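Long-range contacts in glycoside hydrolase, GH17 family (Formosa sp. Hel1_33_131, PDB 6FCG), which probably cleaves internal beta-1,3-glucosidic bonds of laminarin, the storage glucan of marine microalgae, as an endo-laminarinase: residues M75-H79 against N112-Y116; E326-A330 against A379-L383; V38-L44 against V161-A165; K72-K76 against I103-E109. All coordinates share one frame; numbering follows the deposited sequence.

Interaction 1: residues M75-H79 against N112-Y116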
loop_
_atom_site.group_PDB
_atom_site.type_symbol
_atom_site.label_atom_id
_atom_site.label_comp_id
_atom_site.label_asym_id
_atom_site.label_seq_id
_atom_site.Cartn_x
_atom_site.Cartn_y
_atom_site.Cartn_z
ATOM N N MET A 75 -1.262 37.572 28.843
ATOM C CA MET A 75 -0.104 38.231 29.402
ATOM C C MET A 75 0.067 37.879 30.867
ATOM O O MET A 75 1.198 37.635 31.303
ATOM C CB MET A 75 -0.200 39.750 29.243
ATOM C CG MET A 75 -0.153 40.306 27.827
ATOM S SD MET A 75 1.227 39.809 26.798
ATOM C CE MET A 75 0.508 38.401 25.911
ATOM N N LYS A 76 -1.035 37.854 31.623
ATOM C CA LYS A 76 -0.953 37.523 33.045
ATOM C C LYS A 76 -0.439 36.096 33.231
ATOM O O LYS A 76 0.457 35.877 34.052
ATOM C CB LYS A 76 -2.281 37.721 33.776
ATOM C CG LYS A 76 -2.769 39.169 33.850
ATOM C CD LYS A 76 -3.758 39.414 34.989
ATOM C CE LYS A 76 -4.704 40.586 34.750
ATOM N NZ LYS A 76 -6.135 40.223 34.657
ATOM N N ILE A 77 -0.975 35.156 32.442
ATOM C CA ILE A 77 -0.528 33.764 32.439
ATOM C C ILE A 77 0.969 33.621 32.114
ATOM O O ILE A 77 1.707 32.880 32.797
ATOM C CB ILE A 77 -1.355 32.913 31.451
ATOM C CG1 ILE A 77 -2.779 32.760 31.939
ATOM C CG2 ILE A 77 -0.737 31.522 31.246
ATOM C CD1 ILE A 77 -3.767 32.447 30.849
ATOM N N LEU A 78 1.424 34.292 31.070
ATOM C CA LEU A 78 2.819 34.180 30.682
ATOM C C LEU A 78 3.715 34.784 31.726
ATOM O O LEU A 78 4.812 34.271 31.992
ATOM C CB LEU A 78 3.061 34.850 29.318
ATOM C CG LEU A 78 2.350 34.223 28.119
ATOM C CD1 LEU A 78 2.748 34.959 26.856
ATOM C CD2 LEU A 78 2.673 32.746 27.995
ATOM N N HIS A 79 3.301 35.926 32.259
ATOM C CA HIS A 79 4.094 36.635 33.261
ATOM C C HIS A 79 4.254 35.802 34.526
ATOM O O HIS A 79 5.344 35.760 35.111
ATOM C CB HIS A 79 3.455 37.986 33.592
ATOM C CG HIS A 79 4.221 38.771 34.599
ATOM N ND1 HIS A 79 5.233 39.639 34.243
ATOM C CD2 HIS A 79 4.179 38.762 35.950
ATOM C CE1 HIS A 79 5.761 40.157 35.337
ATOM N NE2 HIS A 79 5.145 39.631 36.382
ATOM N N ASN A 112 5.083 46.766 38.913
ATOM C CA ASN A 112 6.073 45.658 38.739
ATOM C C ASN A 112 5.880 44.750 37.543
ATOM O O ASN A 112 6.734 43.899 37.289
ATOM C CB ASN A 112 6.154 44.784 39.998
ATOM C CG ASN A 112 6.707 45.535 41.176
ATOM O OD1 ASN A 112 6.159 45.415 42.262
ATOM N ND2 ASN A 112 7.723 46.374 40.972
ATOM N N PHE A 113 4.771 44.908 36.828
ATOM C CA PHE A 113 4.554 44.131 35.622
ATOM C C PHE A 113 5.572 44.548 34.577
ATOM O O PHE A 113 5.785 45.734 34.361
ATOM C CB PHE A 113 3.125 44.285 35.073
ATOM C CG PHE A 113 2.787 43.278 34.007
ATOM C CD1 PHE A 113 2.312 42.019 34.347
ATOM C CD2 PHE A 113 3.000 43.575 32.660
ATOM C CE1 PHE A 113 2.025 41.085 33.365
ATOM C CE2 PHE A 113 2.718 42.651 31.678
ATOM C CZ PHE A 113 2.225 41.405 32.026
ATOM N N GLU A 114 6.141 43.550 33.907
ATOM C CA GLU A 114 7.260 43.722 32.990
ATOM C C GLU A 114 7.062 42.709 31.840
ATOM O O GLU A 114 6.942 41.510 32.079
ATOM C CB GLU A 114 8.539 43.455 33.769
ATOM C CG GLU A 114 9.835 43.922 33.137
ATOM C CD GLU A 114 11.094 43.461 33.899
ATOM O OE1 GLU A 114 11.037 42.486 34.712
ATOM O OE2 GLU A 114 12.170 44.085 33.690
ATOM N N MET A 115 6.883 43.200 30.614
ATOM C CA MET A 115 6.820 42.341 29.431
ATOM C C MET A 115 7.406 43.126 28.288
ATOM O O MET A 115 7.010 44.269 28.069
ATOM C CB MET A 115 5.378 41.919 29.090
ATOM C CG MET A 115 5.286 40.828 28.023
ATOM S SD MET A 115 5.928 39.225 28.548
ATOM C CE MET A 115 4.665 38.725 29.711
ATOM N N TYR A 116 8.327 42.514 27.554
ATOM C CA TYR A 116 8.950 43.133 26.384
ATOM C C TYR A 116 8.564 42.428 25.110
ATOM O O TYR A 116 8.039 41.313 25.138
ATOM C CB TYR A 116 10.442 43.103 26.546
ATOM C CG TYR A 116 10.857 43.795 27.808
ATOM C CD1 TYR A 116 10.818 45.179 27.908
ATOM C CD2 TYR A 116 11.244 43.067 28.918
ATOM C CE1 TYR A 116 11.182 45.816 29.072
ATOM C CE2 TYR A 116 11.622 43.698 30.089
ATOM C CZ TYR A 116 11.603 45.070 30.160
ATOM O OH TYR A 116 11.960 45.676 31.338
#
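His79 and Phe113 both send CG away from the backbone N (chi1 -179° and -168°), and the two side chains run antiparallel past one another, their rings overlapping as an offset stack. The contact belongs to the helical shell of the TIM barrel: His79 lies in the last turn of helix 68-80, and Phe113 lies in the loop that leads from helix 95-109 into strand 116-121. The ring centroids are 4.4 Å apart, with the planes inclined at 28°. CD1 of Phe113 stands over the centre of the imidazole, whereas CE1 reaches back to 3.4 Å from His79 CB. At the edge of the imidazole, ND1 gives a weak hydrogen bond of 3.3 Å to Glu114 O. The phenyl ring has its own polar neighbour in its plane, Met75 O, 4.0 Å from Phe113 CZ. That carbonyl is already engaged by His79 N in the helix, and the methyl CE of Met115 lies beside this bond, 4.0 Å from His79 N. Leu86 of strand 83-87 touches Met75, Leu78 and Met115, which ties the helix and the loop to the barrel wall. Beyond the stack, the hydroxyl OH of Tyr116 donates to the anti lone pair of Glu114 OE2 at 2.8 Å.

Interaction 2: residues E326-A330 against A379-L383; sequences EYKEA and AKYVL
Tyr327 and Tyr381 meet as an offset edge-to-face pair, the edge of Tyr327 directed toward the face of Tyr381. Their planes are at 65° and their centroids 5.7 Å apart; CE2 of Tyr381 lies close to the plane of the Tyr327 ring, 3.6 Å from its CD1. At the edge of the Tyr381 ring are Ala330 CB and the carbonyl O of Glu326. The contact closes part of the TIM-barrel shell, where the start of helix 326-342, which follows strand 301-305, meets the loop before helix 384-388. Rings of Phe414 and Trp384 extend the aromatic cluster beyond Tyr327 and Tyr381 respectively. The polar side of the contact is the carboxylate of the buried Glu326. Its OE1 accepts the backbone N of Tyr381 at 2.9 Å, on the anti side and 32° out of plane, and is also hydrogen-bonded to Thr405 OG1. Roughly perpendicular to the Glu326 side chain runs the extended Lys380, whose NZ passes on to a salt bridge with Asp354 and bonds to Gly371 O and Ser310 OG. Glu329 meets the lysine farther along its chain, OE2 being 3.4 Å from Lys380 CD. Val382 settles against the helix, its CB 3.6 Å from Ala330 CB.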
loop_
_atom_site.group_PDB
_atom_site.type_symbol
_atom_site.label_atom_id
_atom_site.label_comp_id
_atom_site.label_asym_id
_atom_site.label_seq_id
_atom_site.Cartn_x
_atom_site.Cartn_y
_atom_site.Cartn_z
ATOM N N GLU A 326 2.475 15.120 24.242
ATOM C CA GLU A 326 2.828 16.099 25.267
ATOM C C GLU A 326 4.087 15.774 26.057
ATOM O O GLU A 326 4.744 16.692 26.603
ATOM C CB GLU A 326 1.683 16.303 26.232
ATOM C CG GLU A 326 0.480 16.969 25.580
ATOM C CD GLU A 326 -0.665 17.269 26.538
ATOM O OE1 GLU A 326 -0.447 17.304 27.774
ATOM O OE2 GLU A 326 -1.790 17.485 26.050
ATOM N N TYR A 327 4.431 14.486 26.124
ATOM C CA TYR A 327 5.613 14.041 26.863
ATOM C C TYR A 327 6.884 14.415 26.114
ATOM O O TYR A 327 7.823 14.982 26.681
ATOM C CB TYR A 327 5.540 12.526 27.113
ATOM C CG TYR A 327 6.656 11.936 27.955
ATOM C CD1 TYR A 327 6.928 12.425 29.233
ATOM C CD2 TYR A 327 7.394 10.848 27.508
ATOM C CE1 TYR A 327 7.928 11.869 30.024
ATOM C CE2 TYR A 327 8.390 10.283 28.296
ATOM C CZ TYR A 327 8.648 10.795 29.550
ATOM O OH TYR A 327 9.628 10.235 30.314
ATOM N N LYS A 328 6.935 14.086 24.834
ATOM C CA LYS A 328 8.106 14.423 24.047
ATOM C C LYS A 328 8.244 15.927 23.897
ATOM O O LYS A 328 9.361 16.410 23.823
ATOM C CB LYS A 328 8.097 13.742 22.680
ATOM C CG LYS A 328 8.256 12.249 22.781
ATOM C CD LYS A 328 8.640 11.672 21.444
ATOM C CE LYS A 328 7.636 10.672 20.897
ATOM N NZ LYS A 328 7.533 9.332 21.394
ATOM N N GLU A 329 7.120 16.647 23.836
ATOM C CA GLU A 329 7.147 18.111 23.809
ATOM C C GLU A 329 7.822 18.669 25.057
ATOM O O GLU A 329 8.668 19.574 24.967
ATOM C CB GLU A 329 5.739 18.709 23.695
ATOM C CG GLU A 329 5.739 20.228 23.727
ATOM C CD GLU A 329 4.364 20.819 23.827
ATOM O OE1 GLU A 329 4.183 21.751 23.057
ATOM O OE2 GLU A 329 3.489 20.401 24.659
ATOM N N ALA A 330 7.431 18.151 26.207
ATOM C CA ALA A 330 8.035 18.567 27.464
ATOM C C ALA A 330 9.541 18.286 27.503
ATOM O O ALA A 330 10.330 19.145 27.909
ATOM C CB ALA A 330 7.342 17.891 28.634
ATOM N N ALA A 379 -3.126 23.331 30.803
ATOM C CA ALA A 379 -1.680 23.198 30.781
ATOM C C ALA A 379 -1.323 21.780 30.363
ATOM O O ALA A 379 -1.711 20.823 31.016
ATOM C CB ALA A 379 -1.096 23.512 32.157
ATOM N N LYS A 380 -0.543 21.669 29.292
ATOM C CA LYS A 380 -0.029 20.383 28.830
ATOM C C LYS A 380 1.053 19.879 29.768
ATOM O O LYS A 380 1.598 20.646 30.576
ATOM C CB LYS A 380 0.550 20.506 27.423
ATOM C CG LYS A 380 -0.480 20.831 26.352
ATOM C CD LYS A 380 0.200 21.205 25.052
ATOM C CE LYS A 380 -0.812 21.570 23.970
ATOM N NZ LYS A 380 -0.162 21.883 22.656
ATOM N N TYR A 381 1.378 18.603 29.636
ATOM C CA TYR A 381 2.325 17.918 30.512
ATOM C C TYR A 381 3.527 18.748 30.938
ATOM O O TYR A 381 3.892 18.778 32.126
ATOM C CB TYR A 381 2.813 16.605 29.884
ATOM C CG TYR A 381 3.774 15.871 30.793
ATOM C CD1 TYR A 381 3.322 15.261 31.967
ATOM C CD2 TYR A 381 5.145 15.837 30.515
ATOM C CE1 TYR A 381 4.201 14.614 32.820
ATOM C CE2 TYR A 381 6.036 15.197 31.357
ATOM C CZ TYR A 381 5.561 14.585 32.508
ATOM O OH TYR A 381 6.439 13.917 33.331
ATOM N N VAL A 382 4.136 19.416 29.960
ATOM C CA VAL A 382 5.283 20.298 30.197
ATOM C C VAL A 382 5.130 21.262 31.385
ATOM O O VAL A 382 6.125 21.534 32.059
ATOM C CB VAL A 382 5.664 21.060 28.900
ATOM C CG1 VAL A 382 4.561 21.999 28.432
ATOM C CG2 VAL A 382 6.983 21.800 29.042
ATOM N N LEU A 383 3.911 21.769 31.623
ATOM C CA LEU A 383 3.629 22.734 32.711
ATOM C C LEU A 383 2.825 22.210 33.910
ATOM O O LEU A 383 2.441 22.998 34.770
ATOM C CB LEU A 383 2.872 23.960 32.153
ATOM C CG LEU A 383 3.522 24.796 31.056
ATOM C CD1 LEU A 383 2.683 26.030 30.757
ATOM C CD2 LEU A 383 4.941 25.187 31.443
#

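Interaction 3: residues V38-L44 against V161-A165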
loop_
_atom_site.group_PDB
_atom_site.type_symbol
_atom_site.label_atom_id
_atom_site.label_comp_id
_atom_site.label_asym_id
_atom_site.label_seq_id
_atom_site.Cartn_x
_atom_site.Cartn_y
_atom_site.Cartn_z
ATOM N N VAL A 38 16.109 46.788 30.788
ATOM C CA VAL A 38 15.840 48.096 30.117
ATOM C C VAL A 38 16.074 47.897 28.582
ATOM O O VAL A 38 15.166 48.175 27.829
ATOM C CB VAL A 38 16.605 49.339 30.828
ATOM C CG1 VAL A 38 17.972 49.692 30.231
ATOM C CG2 VAL A 38 15.764 50.640 30.961
ATOM N N THR A 39 17.210 47.338 28.123
ATOM C CA THR A 39 17.574 47.280 26.656
ATOM C C THR A 39 17.678 45.857 26.038
ATOM O O THR A 39 17.819 44.867 26.769
ATOM C CB THR A 39 18.883 48.078 26.480
ATOM O OG1 THR A 39 18.607 49.255 25.742
ATOM C CG2 THR A 39 20.000 47.355 25.783
ATOM N N ALA A 40 17.615 45.729 24.711
ATOM C CA ALA A 40 17.723 44.390 24.067
ATOM C C ALA A 40 19.019 43.646 24.391
ATOM O O ALA A 40 19.003 42.454 24.696
ATOM C CB ALA A 40 17.577 44.506 22.569
ATOM N N LYS A 41 20.129 44.373 24.352
ATOM C CA LYS A 41 21.422 43.884 24.848
ATOM C C LYS A 41 21.394 43.301 26.283
ATOM O O LYS A 41 22.082 42.351 26.563
ATOM C CB LYS A 41 22.476 44.997 24.739
ATOM C CG LYS A 41 23.920 44.535 24.910
ATOM C CD LYS A 41 24.911 45.640 24.516
ATOM C CE LYS A 41 25.989 45.890 25.580
ATOM N NZ LYS A 41 27.151 44.987 25.387
ATOM N N ASP A 42 20.596 43.865 27.182
ATOM C CA ASP A 42 20.473 43.339 28.553
ATOM C C ASP A 42 19.598 42.089 28.621
ATOM O O ASP A 42 19.801 41.230 29.457
ATOM C CB ASP A 42 19.859 44.398 29.501
ATOM C CG ASP A 42 20.631 45.728 29.521
ATOM O OD1 ASP A 42 21.887 45.699 29.636
ATOM O OD2 ASP A 42 19.960 46.805 29.469
ATOM N N ILE A 43 18.580 42.044 27.774
ATOM C CA ILE A 43 17.517 41.042 27.843
ATOM C C ILE A 43 17.869 39.727 27.132
ATOM O O ILE A 43 17.625 38.630 27.647
ATOM C CB ILE A 43 16.234 41.623 27.207
ATOM C CG1 ILE A 43 15.672 42.690 28.128
ATOM C CG2 ILE A 43 15.180 40.538 26.967
ATOM C CD1 ILE A 43 14.579 43.509 27.485
ATOM N N LEU A 44 18.395 39.848 25.916
ATOM C CA LEU A 44 18.626 38.683 25.108
ATOM C C LEU A 44 19.789 37.890 25.686
ATOM O O LEU A 44 20.840 38.448 26.011
ATOM C CB LEU A 44 18.870 39.062 23.655
ATOM C CG LEU A 44 17.697 39.744 22.935
ATOM C CD1 LEU A 44 18.115 40.174 21.535
ATOM C CD2 LEU A 44 16.479 38.856 22.868
ATOM N N VAL A 161 8.767 47.621 23.220
ATOM C CA VAL A 161 9.389 47.148 21.975
ATOM C C VAL A 161 10.912 47.292 22.053
ATOM O O VAL A 161 11.429 48.409 22.071
ATOM C CB VAL A 161 8.853 47.924 20.755
ATOM C CG1 VAL A 161 9.584 47.523 19.485
ATOM C CG2 VAL A 161 7.365 47.683 20.604
ATOM N N LYS A 162 11.608 46.165 22.103
ATOM C CA LYS A 162 13.071 46.144 22.150
ATOM C C LYS A 162 13.766 45.649 20.890
ATOM O O LYS A 162 14.971 45.815 20.770
ATOM C CB LYS A 162 13.519 45.268 23.308
ATOM C CG LYS A 162 12.975 45.720 24.635
ATOM C CD LYS A 162 13.504 47.098 25.030
ATOM C CE LYS A 162 12.592 47.797 26.024
ATOM N NZ LYS A 162 12.960 49.223 26.062
ATOM N N VAL A 163 13.018 45.035 19.975
ATOM C CA VAL A 163 13.573 44.477 18.743
ATOM C C VAL A 163 12.554 44.630 17.627
ATOM O O VAL A 163 11.352 44.436 17.828
ATOM C CB VAL A 163 13.948 42.967 18.905
ATOM C CG1 VAL A 163 14.405 42.344 17.570
ATOM C CG2 VAL A 163 15.033 42.742 19.949
ATOM N N ILE A 164 13.053 44.985 16.443
ATOM C CA ILE A 164 12.292 44.801 15.211
ATOM C C ILE A 164 12.971 43.722 14.370
ATOM O O ILE A 164 14.150 43.806 14.107
ATOM C CB ILE A 164 12.152 46.078 14.414
ATOM C CG1 ILE A 164 11.406 47.123 15.234
ATOM C CG2 ILE A 164 11.385 45.799 13.122
ATOM C CD1 ILE A 164 11.272 48.477 14.571
ATOM N N ALA A 165 12.192 42.725 13.971
ATOM C CA ALA A 165 12.635 41.669 13.065
ATOM C C ALA A 165 12.081 41.923 11.678
ATOM O O ALA A 165 10.846 42.001 11.498
ATOM C CB ALA A 165 12.157 40.328 13.563
#
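Two backbone carbonyls grip the ammonium of Lys162: Pro158 O, from the loop before strand 161-168, and Val38 O, 3.0 Å from Lys162 NZ. The nitrogen lies almost straight out from the Val38 carbonyl, the C=O...NZ angle being 173°. A bend in the lysine at chi2 (-65°) lays CD, CE and NZ beside Val38 O, the oxygen of the first modelled residue. Ala40 sits against the strand itself, its CB 3.4 Å from Lys162 O and 4.1 Å from Val163 CG2. Ile43 lies transverse to the lysine and sets CD1 3.9 Å from Lys162 CG. Just past the short helix, Leu44 CD1 comes to 4.3 Å from Val163 CG2. Asp42 OD2 accepts Thr39 N at 3.1 Å across the first turn, meeting it on the anti side of the carboxylate. Helix 40-43 thereby covers the N-terminal end of the TIM-barrel strands: Trp206 of strand 206-212 touches Ala40 and Leu44, Tyr116 of strand 116-121 packs on Ile43 and Lys162, and strand 161-168 runs between those two strands in the parallel sheet.

Interaction 4: residues K72-K76 against I103-E109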
loop_
_atom_site.group_PDB
_atom_site.type_symbol
_atom_site.label_atom_id
_atom_site.label_comp_id
_atom_site.label_asym_id
_atom_site.label_seq_id
_atom_site.Cartn_x
_atom_site.Cartn_y
_atom_site.Cartn_z
ATOM N N LYS A 72 -4.878 40.395 27.707
ATOM C CA LYS A 72 -4.404 40.607 29.069
ATOM C C LYS A 72 -4.429 39.329 29.887
ATOM O O LYS A 72 -3.500 39.062 30.638
ATOM C CB LYS A 72 -5.223 41.680 29.786
ATOM C CG LYS A 72 -4.930 43.086 29.310
ATOM C CD LYS A 72 -5.977 44.087 29.753
ATOM C CE LYS A 72 -5.808 44.486 31.207
ATOM N NZ LYS A 72 -6.653 45.683 31.467
ATOM N N GLU A 73 -5.476 38.534 29.711
ATOM C CA GLU A 73 -5.524 37.186 30.277
ATOM C C GLU A 73 -4.225 36.411 29.957
ATOM O O GLU A 73 -3.567 35.892 30.861
ATOM C CB GLU A 73 -6.752 36.425 29.774
ATOM C CG GLU A 73 -8.091 36.889 30.338
ATOM C CD GLU A 73 -9.312 36.195 29.726
ATOM O OE1 GLU A 73 -9.268 35.752 28.555
ATOM O OE2 GLU A 73 -10.336 36.056 30.435
ATOM N N ASP A 74 -3.824 36.411 28.682
ATOM C CA ASP A 74 -2.612 35.695 28.240
ATOM C C ASP A 74 -1.355 36.255 28.851
ATOM O O ASP A 74 -0.482 35.517 29.314
ATOM C CB ASP A 74 -2.474 35.720 26.710
ATOM C CG ASP A 74 -3.556 34.943 26.010
ATOM O OD1 ASP A 74 -4.370 34.292 26.699
ATOM O OD2 ASP A 74 -3.649 34.985 24.762
ATOM N N MET A 75 -1.262 37.572 28.843
ATOM C CA MET A 75 -0.104 38.231 29.402
ATOM C C MET A 75 0.067 37.879 30.867
ATOM O O MET A 75 1.198 37.635 31.303
ATOM C CB MET A 75 -0.200 39.750 29.243
ATOM C CG MET A 75 -0.153 40.306 27.827
ATOM S SD MET A 75 1.227 39.809 26.798
ATOM C CE MET A 75 0.508 38.401 25.911
ATOM N N LYS A 76 -1.035 37.854 31.623
ATOM C CA LYS A 76 -0.953 37.523 33.045
ATOM C C LYS A 76 -0.439 36.096 33.231
ATOM O O LYS A 76 0.457 35.877 34.052
ATOM C CB LYS A 76 -2.281 37.721 33.776
ATOM C CG LYS A 76 -2.769 39.169 33.850
ATOM C CD LYS A 76 -3.758 39.414 34.989
ATOM C CE LYS A 76 -4.704 40.586 34.750
ATOM N NZ LYS A 76 -6.135 40.223 34.657
ATOM N N ILE A 103 -0.345 45.266 27.162
ATOM C CA ILE A 103 0.798 45.311 28.054
ATOM C C ILE A 103 0.837 46.674 28.732
ATOM O O ILE A 103 1.067 46.744 29.941
ATOM C CB ILE A 103 2.128 45.012 27.328
ATOM C CG1 ILE A 103 2.127 43.542 26.842
ATOM C CG2 ILE A 103 3.338 45.250 28.228
ATOM C CD1 ILE A 103 3.292 43.159 25.964
ATOM N N ARG A 104 0.583 47.747 27.975
ATOM C CA ARG A 104 0.568 49.092 28.550
ATOM C C ARG A 104 -0.469 49.207 29.662
ATOM O O ARG A 104 -0.127 49.672 30.760
ATOM C CB ARG A 104 0.351 50.173 27.514
ATOM C CG ARG A 104 0.381 51.562 28.138
ATOM C CD ARG A 104 0.210 52.694 27.148
ATOM N NE ARG A 104 1.315 53.118 26.256
ATOM C CZ ARG A 104 2.646 52.971 26.407
ATOM N NH1 ARG A 104 3.243 52.330 27.453
ATOM N NH2 ARG A 104 3.413 53.477 25.437
ATOM N N GLU A 105 -1.696 48.749 29.426
ATOM C CA GLU A 105 -2.699 48.739 30.490
ATOM C C GLU A 105 -2.239 47.984 31.737
ATOM O O GLU A 105 -2.403 48.482 32.855
ATOM C CB GLU A 105 -4.029 48.162 30.021
ATOM C CG GLU A 105 -4.858 49.135 29.191
ATOM C CD GLU A 105 -6.249 48.598 28.867
ATOM O OE1 GLU A 105 -6.799 48.978 27.812
ATOM O OE2 GLU A 105 -6.797 47.786 29.662
ATOM N N LEU A 106 -1.646 46.800 31.557
ATOM C CA LEU A 106 -1.167 46.025 32.702
ATOM C C LEU A 106 -0.011 46.686 33.464
ATOM O O LEU A 106 0.098 46.510 34.663
ATOM C CB LEU A 106 -0.741 44.611 32.323
ATOM C CG LEU A 106 -1.776 43.661 31.759
ATOM C CD1 LEU A 106 -1.120 42.592 30.924
ATOM C CD2 LEU A 106 -2.631 42.995 32.837
ATOM N N LYS A 107 0.844 47.422 32.767
ATOM C CA LYS A 107 1.912 48.175 33.419
ATOM C C LYS A 107 1.386 49.402 34.211
ATOM O O LYS A 107 1.973 49.763 35.223
ATOM C CB LYS A 107 3.001 48.615 32.413
ATOM C CG LYS A 107 3.676 47.445 31.721
ATOM C CD LYS A 107 4.887 47.774 30.868
ATOM C CE LYS A 107 5.777 48.899 31.332
ATOM N NZ LYS A 107 7.056 48.826 30.589
ATOM N N ASN A 108 0.287 50.005 33.759
ATOM C CA ASN A 108 -0.377 51.053 34.526
ATOM C C ASN A 108 -1.092 50.507 35.756
ATOM O O ASN A 108 -1.110 51.183 36.773
ATOM C CB ASN A 108 -1.384 51.814 33.680
ATOM C CG ASN A 108 -0.749 52.517 32.488
ATOM O OD1 ASN A 108 0.413 52.838 32.505
ATOM N ND2 ASN A 108 -1.547 52.795 31.448
ATOM N N GLU A 109 -1.653 49.299 35.662
ATOM C CA GLU A 109 -2.307 48.632 36.799
ATOM C C GLU A 109 -1.334 48.185 37.864
ATOM O O GLU A 109 -1.654 48.189 39.044
ATOM C CB GLU A 109 -3.114 47.403 36.357
ATOM C CG GLU A 109 -4.436 47.753 35.695
ATOM C CD GLU A 109 -5.141 46.540 35.023
ATOM O OE1 GLU A 109 -5.885 46.730 34.012
ATOM O OE2 GLU A 109 -4.982 45.393 35.520
#
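Lys72 leads its side chain from CB across to the neighbouring helix, passing Leu106 in the opposite direction. Its CG lies 4.0 Å from Leu106 CG, the first step of an aliphatic contact. The chain then bends at chi3 (78°), with CD 3.8 Å from Glu105 OE2, and CE has Leu106 CD2 on one flank and Glu109 OE1 roughly perpendicular to that direction. At the tip, NZ forms two salt bridges to acidic residues one helical turn apart. It meets Glu105 OE2 at 2.8 Å, nearly in line with the C-O bond, while the two side chains cross at about a right angle. Glu109 comes from the opposite direction, and its OE1 receives Lys72 NZ at 2.9 Å on the syn side, 23° out of the carboxylate plane. The paired carboxylates would be expected to favour the charged form of the lysine and to hold the ammonium group in place.

Beneath this network the contact is apolar. Leu106 inserts between the side chains of helix 68-80, with CD1 3.4 Å from Met75 CB and CD2 3.7 Å from Lys76 CE. Met75, bent at chi2 and chi3, turns its sulfur toward Ile103, so that SD lies 3.8 Å from CG1 of that residue. The axes of segments 72-76 and 103-109 approach to 10.2 Å and cross at -62°. These are neighbouring helices of the TIM-barrel shell: strand 83-87 follows helix 68-80 and leads on to helix 95-109, after which the chain enters strand 116-121, placed beside 83-87 in the sheet.

How the interactions relate
Interactions 1 and 4 form one continuous patch, with centres about 7 Å apart: both use helix 68-80 and share Met75 and Lys76, and Met115 CG of the loop lies 3.7 Å from Ile103 CD1 of the second helix. Tyr116 carries the patch on to interaction 3, its CD2 being 3.7 Å from Ile43 CD1, although the centres of interactions 1 and 3 are about 16 Å apart. Interaction 2 stands separately, its centre about 22 Å from that of interaction 1 and 29 Å from that of interaction 3. Interaction 3 lies at the N-terminal end of the barrel strands, whereas TIM-barrel enzymes carry their active sites at the C-terminal end.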